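PDB 5L20: clostripain-related protein from Bacteroides thetaiotaomicron, which probably acts as a cysteine peptidase of the clostripain (C11) family, this chain being an N-terminal piece of the whole protein, with an alpha/beta fold. Local coordinates for residues Val12-Pro17 with Gln28-Leu33; Met51-Thr54 with Ala58-Phe61. One frame throughout, in Å; residues are numbered along the deposited sequence.

Contact 1 sets helix 23-37 against strand 10-16, whereas contact 2 pairs strands 45-52 and 57-66 as a hairpin: one join of helix onto sheet and one of strand onto strand. Their centres lie about 11 Å apart, and strands 10-16 and 45-52 are parallel neighbours in the same sheet. Leu16 O and Cys52 N, at 3.1 Å, form a probable hydrogen bond between the two contacts. On the helix-facing side Ile30 CD1 packs 3.6 Å from Met51 SD, so Ile30, which takes part in contact 1, also packs on Met51 of contact 2, within what is probably part of the peptidase domain.

Contact 1: Val12-Pro17 with Gln28-Leu33; sequences VFMYLP and QNISDL
Met14 of strand 10-16 meets Ile30 and Leu33 of helix 23-37, and Leu16 of the same strand meets Ile30. Strand and helix are the first two elements of a beta-alpha-beta unit completed by strand 45-52. The axes of segments 12-16 and 28-33 run almost antiparallel, at 163°, and approach to 11.4 Å, a separation that side chains must bridge. Met14 does so as a long knob: its chain is extended, with CG opposite the backbone N (chi1 -176°), which drives the sulfur straight out from the sheet. SD then settles in the hollow between two residues one helical turn apart, 4.3 Å from CG1 of Ile30 and 4.2 Å from CD2 of Leu33. The last bond bends off, carrying CE away from Ile30.

Leu16, two residues on along the same face of the strand, meets Ile30 on the same side, nearer the tip of its long branch. The two side chains slant across one another, and the closest methyls are Leu16 CD1 and Ile30 CD1 at 3.8 Å. Ile30 therefore meets both strand side chains with one branch, CG1 against the sulfur and CD1 against the Leu16 methyl. Its CG1 lies beside the backbone N (chi1 -68°), so that the longer branch reaches the strand while CG2 is directed elsewhere. Phe13 and Tyr15, alternating with these residues, point to the opposite face of the sheet and pack on helix 86-99.

No hydrogen bond joins the two segments. Their grip comes from methyl groups and a polarisable thioether, so it rests on dispersion and exclusion of water, with no directional bond to fix the register.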
loop_
_atom_site.group_PDB
_atom_site.type_symbol
_atom_site.label_atom_id
_atom_site.label_comp_id
_atom_site.label_asym_id
_atom_site.label_seq_id
_atom_site.Cartn_x
_atom_site.Cartn_y
_atom_site.Cartn_z
ATOM N N VAL A 12 -3.500 7.407 3.757
ATOM C CA VAL A 12 -3.996 6.695 2.587
ATOM C C VAL A 12 -3.149 5.434 2.458
ATOM O O VAL A 12 -1.925 5.514 2.255
ATOM C CB VAL A 12 -3.890 7.548 1.291
ATOM C CG1 VAL A 12 -4.329 6.759 0.077
ATOM C CG2 VAL A 12 -4.725 8.836 1.422
ATOM N N PHE A 13 -3.786 4.278 2.619
ATOM C CA PHE A 13 -3.095 3.000 2.549
ATOM C C PHE A 13 -3.356 2.332 1.211
ATOM O O PHE A 13 -4.478 1.902 0.945
ATOM C CB PHE A 13 -3.543 2.109 3.704
ATOM C CG PHE A 13 -2.942 0.729 3.679
ATOM C CD1 PHE A 13 -1.587 0.540 3.399
ATOM C CD2 PHE A 13 -3.734 -0.381 3.980
ATOM C CE1 PHE A 13 -1.056 -0.744 3.393
ATOM C CE2 PHE A 13 -3.199 -1.643 3.986
ATOM C CZ PHE A 13 -1.870 -1.835 3.691
ATOM N N MET A 14 -2.314 2.218 0.391
ATOM C CA MET A 14 -2.386 1.523 -0.875
ATOM C C MET A 14 -1.947 0.083 -0.635
ATOM O O MET A 14 -0.778 -0.164 -0.249
ATOM C CB MET A 14 -1.506 2.197 -1.926
ATOM C CG MET A 14 -1.664 1.529 -3.289
ATOM S SD MET A 14 -0.803 2.460 -4.574
ATOM C CE MET A 14 -2.249 3.090 -5.415
ATOM N N TYR A 15 -2.850 -0.842 -0.907
ATOM C CA TYR A 15 -2.701 -2.254 -0.571
ATOM C C TYR A 15 -2.683 -3.073 -1.858
ATOM O O TYR A 15 -3.687 -3.106 -2.598
ATOM C CB TYR A 15 -3.874 -2.671 0.335
ATOM C CG TYR A 15 -3.925 -4.133 0.715
ATOM C CD1 TYR A 15 -2.863 -4.707 1.390
ATOM C CD2 TYR A 15 -5.020 -4.936 0.410
ATOM C CE1 TYR A 15 -2.889 -6.038 1.771
ATOM C CE2 TYR A 15 -5.068 -6.285 0.810
ATOM C CZ TYR A 15 -4.002 -6.816 1.482
ATOM O OH TYR A 15 -3.986 -8.134 1.836
ATOM N N LEU A 16 -1.519 -3.676 -2.137
ATOM C CA LEU A 16 -1.255 -4.329 -3.411
ATOM C C LEU A 16 -0.801 -5.769 -3.150
ATOM O O LEU A 16 0.391 -6.113 -3.306
ATOM C CB LEU A 16 -0.212 -3.540 -4.234
ATOM C CG LEU A 16 -0.603 -2.087 -4.519
ATOM C CD1 LEU A 16 0.632 -1.315 -5.008
ATOM C CD2 LEU A 16 -1.722 -2.050 -5.542
ATOM N N PRO A 17 -1.718 -6.614 -2.715
ATOM C CA PRO A 17 -1.347 -8.009 -2.467
ATOM C C PRO A 17 -1.045 -8.719 -3.784
ATOM O O PRO A 17 -1.323 -8.196 -4.875
ATOM C CB PRO A 17 -2.585 -8.588 -1.774
ATOM C CG PRO A 17 -3.723 -7.754 -2.288
ATOM C CD PRO A 17 -3.146 -6.355 -2.435
ATOM N N GLN A 28 3.766 0.839 -12.025
ATOM C CA GLN A 28 3.406 2.053 -12.754
ATOM C C GLN A 28 2.349 2.859 -11.987
ATOM O O GLN A 28 2.380 4.088 -11.967
ATOM C CB GLN A 28 2.912 1.693 -14.164
ATOM C CG GLN A 28 2.454 2.876 -15.033
ATOM C CD GLN A 28 3.576 3.883 -15.311
ATOM O OE1 GLN A 28 4.745 3.512 -15.408
ATOM N NE2 GLN A 28 3.219 5.156 -15.424
ATOM N N ASN A 29 1.407 2.162 -11.333
ATOM C CA ASN A 29 0.475 2.868 -10.451
ATOM C C ASN A 29 1.210 3.671 -9.351
ATOM O O ASN A 29 0.878 4.830 -9.046
ATOM C CB ASN A 29 -0.488 1.895 -9.745
ATOM C CG ASN A 29 -1.473 1.220 -10.688
ATOM O OD1 ASN A 29 -1.762 0.045 -10.535
ATOM N ND2 ASN A 29 -2.005 1.967 -11.668
ATOM N N ILE A 30 2.217 3.051 -8.741
ATOM C CA ILE A 30 2.993 3.718 -7.703
ATOM C C ILE A 30 3.761 4.908 -8.282
ATOM O O ILE A 30 3.753 5.996 -7.707
ATOM C CB ILE A 30 3.957 2.718 -7.000
ATOM C CG1 ILE A 30 3.144 1.683 -6.187
ATOM C CG2 ILE A 30 4.919 3.487 -6.059
ATOM C CD1 ILE A 30 3.936 0.461 -5.787
ATOM N N SER A 31 4.357 4.710 -9.458
ATOM C CA SER A 31 5.061 5.800 -10.126
ATOM C C SER A 31 4.132 6.985 -10.413
ATOM O O SER A 31 4.458 8.154 -10.153
ATOM C CB SER A 31 5.708 5.295 -11.424
ATOM O OG SER A 31 6.398 6.362 -12.060
ATOM N N ASP A 32 2.938 6.674 -10.915
ATOM C CA ASP A 32 1.938 7.712 -11.158
ATOM C C ASP A 32 1.540 8.436 -9.874
ATOM O O ASP A 32 1.409 9.661 -9.838
ATOM C CB ASP A 32 0.686 7.106 -11.801
ATOM C CG ASP A 32 0.871 6.775 -13.271
ATOM O OD1 ASP A 32 1.944 7.075 -13.864
ATOM O OD2 ASP A 32 -0.086 6.232 -13.853
ATOM N N LEU A 33 1.347 7.685 -8.790
ATOM C CA LEU A 33 0.997 8.330 -7.543
ATOM C C LEU A 33 2.150 9.180 -7.013
ATOM O O LEU A 33 1.922 10.257 -6.468
ATOM C CB LEU A 33 0.559 7.281 -6.525
ATOM C CG LEU A 33 0.052 7.789 -5.170
ATOM C CD1 LEU A 33 -1.174 8.664 -5.333
ATOM C CD2 LEU A 33 -0.258 6.625 -4.200
#

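Contact 2: Met51-Thr54 with Ala58-Phe61; sequences MCTT and ATLF
Met51 and Thr59 form an antiparallel hydrogen-bonded pair, and Cys52 with Ala58 the adjoining non-hydrogen-bonded pair, their CA atoms only 4.0 Å apart, near the turn of the beta hairpin made by strands 45-52 and 57-66. Both bonds of the first pair are fairly straight: Met51 N to Thr59 O is 2.9 Å, and Thr59 N to Met51 O is 3.0 Å. The second donor sits 32° off the carbonyl plane, and the same oxygen also receives a CA-H...O contact from Ala58 CA at 3.2 Å. Two neighbouring residues thus gather on one acceptor.

Side chains divide between the faces of the sheet. Met51 and Thr59 share the face that carries helix 23-37, and the extended Met51 chain runs away from Thr59 to pack on Thr23 and Tyr27. Cys52 and Ala58 occupy the other face, beside Phe50, Tyr78 and Tyr83. At Thr53 the chain turns a corner; farther along the hairpin, Phe61 stacks on His72. With chi1 at -73°, the Cys52 sulfur stands beside its own backbone N, and SG comes to rest 4.1 Å from the Ala58 CB methyl.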
loop_
_atom_site.group_PDB
_atom_site.type_symbol
_atom_site.label_atom_id
_atom_site.label_comp_id
_atom_site.label_asym_id
_atom_site.label_seq_id
_atom_site.Cartn_x
_atom_site.Cartn_y
_atom_site.Cartn_z
ATOM N N MET A 51 3.141 -3.696 -0.659
ATOM C CA MET A 51 3.155 -4.358 -1.948
ATOM C C MET A 51 3.893 -5.688 -1.904
ATOM O O MET A 51 5.043 -5.746 -1.441
ATOM C CB MET A 51 3.771 -3.469 -3.031
ATOM C CG MET A 51 3.775 -4.176 -4.356
ATOM S SD MET A 51 4.314 -3.104 -5.685
ATOM C CE MET A 51 4.481 -4.305 -6.985
ATOM N N CYS A 52 3.229 -6.738 -2.363
ATOM C CA CYS A 52 3.871 -8.040 -2.594
ATOM C C CYS A 52 4.759 -7.929 -3.820
ATOM O O CYS A 52 4.282 -7.613 -4.905
ATOM C CB CYS A 52 2.836 -9.145 -2.793
ATOM S SG CYS A 52 1.982 -9.649 -1.290
ATOM N N THR A 53 6.051 -8.194 -3.653
ATOM C CA THR A 53 6.940 -8.196 -4.809
ATOM C C THR A 53 7.026 -9.603 -5.402
ATOM O O THR A 53 7.399 -9.773 -6.571
ATOM C CB THR A 53 8.326 -7.707 -4.426
ATOM O OG1 THR A 53 8.785 -8.495 -3.329
ATOM C CG2 THR A 53 8.286 -6.247 -3.979
ATOM N N THR A 54 6.723 -10.609 -4.576
ATOM C CA THR A 54 6.458 -11.976 -5.029
ATOM C C THR A 54 5.265 -12.490 -4.246
ATOM O O THR A 54 4.747 -11.772 -3.373
ATOM C CB THR A 54 7.662 -12.929 -4.805
ATOM O OG1 THR A 54 7.752 -13.256 -3.408
ATOM C CG2 THR A 54 8.981 -12.300 -5.288
ATOM N N ALA A 58 6.834 -9.276 0.717
ATOM C CA ALA A 58 6.201 -7.968 0.609
ATOM C C ALA A 58 6.992 -6.929 1.355
ATOM O O ALA A 58 7.804 -7.247 2.247
ATOM C CB ALA A 58 4.766 -8.004 1.151
ATOM N N THR A 59 6.740 -5.680 1.000
ATOM C CA THR A 59 7.346 -4.555 1.679
ATOM C C THR A 59 6.270 -3.547 2.074
ATOM O O THR A 59 5.274 -3.385 1.353
ATOM C CB THR A 59 8.430 -3.893 0.786
ATOM O OG1 THR A 59 9.033 -2.788 1.450
ATOM C CG2 THR A 59 7.848 -3.421 -0.518
ATOM N N LEU A 60 6.460 -2.895 3.223
ATOM C CA LEU A 60 5.646 -1.766 3.638
ATOM C C LEU A 60 6.510 -0.512 3.571
ATOM O O LEU A 60 7.598 -0.471 4.168
ATOM C CB LEU A 60 5.114 -1.961 5.056
ATOM C CG LEU A 60 4.081 -0.933 5.513
ATOM C CD1 LEU A 60 2.728 -1.289 4.901
ATOM C CD2 LEU A 60 3.957 -0.919 7.019
ATOM N N PHE A 61 6.079 0.519 2.855
ATOM C CA PHE A 61 6.887 1.736 2.784
ATOM C C PHE A 61 6.031 2.992 2.706
ATOM O O PHE A 61 4.818 2.925 2.411
ATOM C CB PHE A 61 7.872 1.689 1.585
ATOM C CG PHE A 61 7.212 1.610 0.226
ATOM C CD1 PHE A 61 6.857 0.381 -0.312
ATOM C CD2 PHE A 61 7.018 2.750 -0.527
ATOM C CE1 PHE A 61 6.287 0.294 -1.581
ATOM C CE2 PHE A 61 6.426 2.675 -1.806
ATOM C CZ PHE A 61 6.079 1.464 -2.317
#